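Long-range contact in oxidoreductase protein (Agrobacterium radiobacter, PDB 5UI9), which is probably an NAD-dependent oxidoreductase of the GFO/IDH/MocA family, and binds NAD and a small dihydroxy acid: residues P240-T254 against L257-N269. Sequence-based numbering, arbitrary orientation.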
# COMPACT_ATOMS: atom_id res chain seq x y z
N PRO A 240 8.99 14.88 0.88
CA PRO A 240 8.77 14.43 2.26
C PRO A 240 10.00 13.92 3.04
O PRO A 240 9.84 13.60 4.22
CB PRO A 240 7.77 13.29 2.08
CG PRO A 240 8.14 12.71 0.78
CD PRO A 240 8.50 13.88 -0.09
N PHE A 241 11.18 13.81 2.41
CA PHE A 241 12.36 13.23 3.07
C PHE A 241 12.60 13.89 4.44
O PHE A 241 12.58 15.13 4.51
CB PHE A 241 13.61 13.38 2.18
CG PHE A 241 14.89 12.85 2.79
CD1 PHE A 241 15.69 13.66 3.60
CD2 PHE A 241 15.29 11.54 2.55
CE1 PHE A 241 16.86 13.17 4.17
CE2 PHE A 241 16.46 11.04 3.12
CZ PHE A 241 17.25 11.86 3.93
N PRO A 242 12.83 13.13 5.53
CA PRO A 242 12.94 11.67 5.58
C PRO A 242 11.77 11.05 6.35
O PRO A 242 11.97 10.18 7.22
CB PRO A 242 14.24 11.49 6.36
CG PRO A 242 14.16 12.59 7.38
CD PRO A 242 13.37 13.72 6.77
N GLU A 243 10.56 11.49 6.04
CA GLU A 243 9.38 11.05 6.76
C GLU A 243 8.88 9.70 6.24
O GLU A 243 8.75 9.51 5.03
CB GLU A 243 8.24 12.06 6.61
CG GLU A 243 8.53 13.41 7.21
CD GLU A 243 7.54 14.46 6.77
OE1 GLU A 243 7.96 15.55 6.33
OE2 GLU A 243 6.33 14.19 6.82
N THR A 244 8.58 8.80 7.18
CA THR A 244 7.88 7.56 6.90
C THR A 244 6.40 7.75 7.27
O THR A 244 6.08 8.09 8.42
CB THR A 244 8.47 6.39 7.71
OG1 THR A 244 9.87 6.24 7.40
CG2 THR A 244 7.73 5.08 7.42
N LEU A 245 5.51 7.55 6.30
CA LEU A 245 4.07 7.69 6.51
C LEU A 245 3.49 6.34 6.93
O LEU A 245 3.87 5.30 6.39
CB LEU A 245 3.38 8.21 5.23
CG LEU A 245 4.06 9.44 4.61
CD1 LEU A 245 3.25 9.97 3.43
CD2 LEU A 245 4.29 10.54 5.65
N ILE A 246 2.58 6.36 7.89
CA ILE A 246 2.11 5.12 8.52
C ILE A 246 0.59 5.12 8.69
O ILE A 246 0.02 6.05 9.25
CB ILE A 246 2.81 4.87 9.87
CG1 ILE A 246 4.32 4.70 9.66
CG2 ILE A 246 2.24 3.62 10.55
CD1 ILE A 246 5.14 4.55 10.92
N ASP A 247 -0.04 4.06 8.17
CA ASP A 247 -1.45 3.77 8.41
C ASP A 247 -1.51 2.49 9.22
O ASP A 247 -0.82 1.54 8.89
CB ASP A 247 -2.21 3.55 7.09
CG ASP A 247 -2.13 4.73 6.13
OD1 ASP A 247 -1.59 5.80 6.49
OD2 ASP A 247 -2.61 4.58 5.00
N ILE A 248 -2.32 2.48 10.28
CA ILE A 248 -2.63 1.26 11.01
C ILE A 248 -4.14 1.18 11.21
O ILE A 248 -4.75 2.16 11.64
CB ILE A 248 -1.98 1.23 12.42
CG1 ILE A 248 -0.48 1.56 12.37
CG2 ILE A 248 -2.21 -0.13 13.09
CD1 ILE A 248 0.39 0.49 11.74
N ASP A 249 -4.73 0.02 10.91
CA ASP A 249 -6.13 -0.25 11.22
C ASP A 249 -6.21 -1.27 12.34
O ASP A 249 -5.53 -2.31 12.30
CB ASP A 249 -6.87 -0.78 9.99
CG ASP A 249 -7.04 0.26 8.89
OD1 ASP A 249 -6.57 1.41 9.04
OD2 ASP A 249 -7.68 -0.10 7.86
N GLY A 250 -7.03 -0.97 13.35
CA GLY A 250 -7.30 -1.88 14.45
C GLY A 250 -8.78 -2.14 14.62
O GLY A 250 -9.61 -1.48 13.98
N THR A 251 -9.11 -3.08 15.50
CA THR A 251 -10.50 -3.48 15.74
C THR A 251 -11.39 -2.35 16.28
O THR A 251 -12.60 -2.35 16.04
CB THR A 251 -10.59 -4.67 16.71
OG1 THR A 251 -9.89 -4.35 17.92
CG2 THR A 251 -9.98 -5.93 16.09
N GLN A 252 -10.80 -1.40 17.00
CA GLN A 252 -11.53 -0.26 17.59
C GLN A 252 -11.12 1.12 17.05
O GLN A 252 -11.57 2.14 17.57
CB GLN A 252 -11.37 -0.27 19.11
CG GLN A 252 -11.95 -1.49 19.81
CD GLN A 252 -11.60 -1.55 21.29
OE1 GLN A 252 -11.17 -0.55 21.89
NE2 GLN A 252 -11.77 -2.72 21.89
N GLY A 253 -10.28 1.17 16.01
CA GLY A 253 -9.81 2.46 15.52
C GLY A 253 -8.73 2.45 14.46
O GLY A 253 -8.40 1.40 13.89
N THR A 254 -8.18 3.63 14.20
CA THR A 254 -7.14 3.84 13.20
C THR A 254 -6.07 4.80 13.68
O THR A 254 -6.35 5.73 14.45
CB THR A 254 -7.71 4.43 11.90
OG1 THR A 254 -8.49 5.60 12.21
CG2 THR A 254 -8.57 3.42 11.18
N LEU A 257 -0.48 8.49 10.38
CA LEU A 257 0.65 9.40 10.45
C LEU A 257 0.93 9.86 9.03
O LEU A 257 1.40 9.08 8.20
CB LEU A 257 1.88 8.69 11.03
CG LEU A 257 3.20 9.47 11.04
CD1 LEU A 257 3.06 10.79 11.78
CD2 LEU A 257 4.30 8.62 11.66
N SER A 258 0.63 11.13 8.76
CA SER A 258 0.70 11.70 7.41
C SER A 258 1.79 12.77 7.33
O SER A 258 2.39 13.14 8.35
CB SER A 258 -0.67 12.28 7.02
OG SER A 258 -1.04 13.32 7.89
N GLN A 259 2.05 13.24 6.11
CA GLN A 259 3.09 14.24 5.81
C GLN A 259 3.04 15.43 6.77
O GLN A 259 1.98 15.90 7.12
CB GLN A 259 2.96 14.70 4.34
CG GLN A 259 3.56 16.07 3.97
CD GLN A 259 4.99 15.99 3.47
OE1 GLN A 259 5.24 15.55 2.35
NE2 GLN A 259 5.94 16.47 4.29
N GLY A 260 4.21 15.93 7.16
CA GLY A 260 4.33 17.03 8.12
C GLY A 260 4.15 16.60 9.56
O GLY A 260 3.86 17.43 10.42
N TYR A 261 4.32 15.30 9.83
CA TYR A 261 4.24 14.71 11.17
C TYR A 261 2.88 14.88 11.86
O TYR A 261 2.81 14.96 13.09
CB TYR A 261 5.36 15.24 12.06
CG TYR A 261 6.72 15.12 11.42
CD1 TYR A 261 7.34 13.88 11.32
CD2 TYR A 261 7.38 16.24 10.91
CE1 TYR A 261 8.59 13.75 10.74
CE2 TYR A 261 8.64 16.12 10.32
CZ TYR A 261 9.23 14.87 10.24
OH TYR A 261 10.47 14.71 9.66
N ARG A 262 1.82 14.91 11.08
CA ARG A 262 0.47 15.00 11.61
C ARG A 262 -0.02 13.60 11.98
O ARG A 262 0.00 12.70 11.14
CB ARG A 262 -0.45 15.65 10.60
CG ARG A 262 -1.82 15.98 11.17
CD ARG A 262 -2.55 17.03 10.36
NE ARG A 262 -3.12 16.51 9.12
CZ ARG A 262 -4.26 15.82 9.02
NH1 ARG A 262 -4.99 15.52 10.09
NH2 ARG A 262 -4.67 15.40 7.82
N LEU A 263 -0.46 13.43 13.22
CA LEU A 263 -0.86 12.12 13.75
C LEU A 263 -2.35 12.13 14.09
O LEU A 263 -2.77 12.75 15.08
CB LEU A 263 -0.01 11.80 15.00
CG LEU A 263 -0.26 10.50 15.76
CD1 LEU A 263 -0.16 9.30 14.84
CD2 LEU A 263 0.75 10.39 16.89
N GLU A 264 -3.14 11.44 13.26
CA GLU A 264 -4.58 11.28 13.47
C GLU A 264 -4.85 9.94 14.13
O GLU A 264 -4.51 8.90 13.58
CB GLU A 264 -5.34 11.30 12.15
CG GLU A 264 -5.99 12.63 11.83
CD GLU A 264 -6.79 12.57 10.54
OE1 GLU A 264 -7.51 11.57 10.30
OE2 GLU A 264 -6.69 13.54 9.76
N VAL A 265 -5.48 9.98 15.30
CA VAL A 265 -5.88 8.78 16.02
C VAL A 265 -7.37 8.87 16.24
O VAL A 265 -7.84 9.84 16.84
CB VAL A 265 -5.17 8.67 17.38
CG1 VAL A 265 -5.68 7.45 18.15
CG2 VAL A 265 -3.66 8.63 17.21
N THR A 266 -8.13 7.89 15.74
CA THR A 266 -9.56 7.82 16.02
C THR A 266 -9.85 6.51 16.73
O THR A 266 -9.37 5.45 16.31
CB THR A 266 -10.45 7.99 14.76
OG1 THR A 266 -10.50 6.76 14.02
CG2 THR A 266 -9.95 9.11 13.86
N GLY A 267 -10.62 6.60 17.81
CA GLY A 267 -10.97 5.45 18.64
C GLY A 267 -12.42 5.55 19.08
O GLY A 267 -13.17 6.38 18.56
N PRO A 268 -12.83 4.70 20.04
CA PRO A 268 -14.22 4.70 20.52
C PRO A 268 -14.73 6.06 21.05
O PRO A 268 -15.90 6.38 20.86
CB PRO A 268 -14.21 3.65 21.64
CG PRO A 268 -13.08 2.74 21.29
CD PRO A 268 -12.03 3.63 20.68
N ASN A 269 -13.85 6.85 21.68
CA ASN A 269 -14.20 8.18 22.20
C ASN A 269 -14.37 9.21 21.08
O ASN A 269 -15.38 9.91 21.03
CB ASN A 269 -13.15 8.66 23.22
O HOH W 1 5.33 12.63 8.75
O HOH W 2 -0.79 8.18 6.84
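Two successive beta hairpins, 245-250 with 253-258 and 253-258 with 262-266, share their middle strand in the large mixed sheet of the GFO/IDH/MocA C-terminal domain, and show how an antiparallel meander is tied together by paired backbone bonds, with a side-chain clasp at one turn. In the first hairpin, I246 and L257 form a hydrogen-bonded pair: I246 N reaches L257 O at 3.0 Å, on a lone pair, and L257 N returns to I246 O at 2.7 Å. Their side chains lie on one face of the sheet, I246 CB 4.1 Å from L257 CB, against helix 131-141, where I246 touches I133 and L257 touches V136. The second hairpin repeats the scheme with T254 and T266, T254 N to T266 O being 3.0 Å. These two threonines run side by side, T254 OG1 2.9 Å from T266 OG1; T254 OG1 is hydrogen-bonded to K235 O of the second subunit, and T266 packs on the same K235, which places both threonines in the subunit interface. At the 259-261 turn, where Y261 and R262 stand opposite S258 as a G1 beta bulge, E243 does the gripping. With CG beside the backbone N (chi1 -63°) and the chain extended beyond it, its carboxylate stacks over one face of the Y261 ring, planes 30° apart and CD offset toward the rim. Water 1 bridges E243 OE2 to S258 O, while G260 N meets that same OE2 on its syn side at 2.8 Å, 23° out of the carboxylate plane.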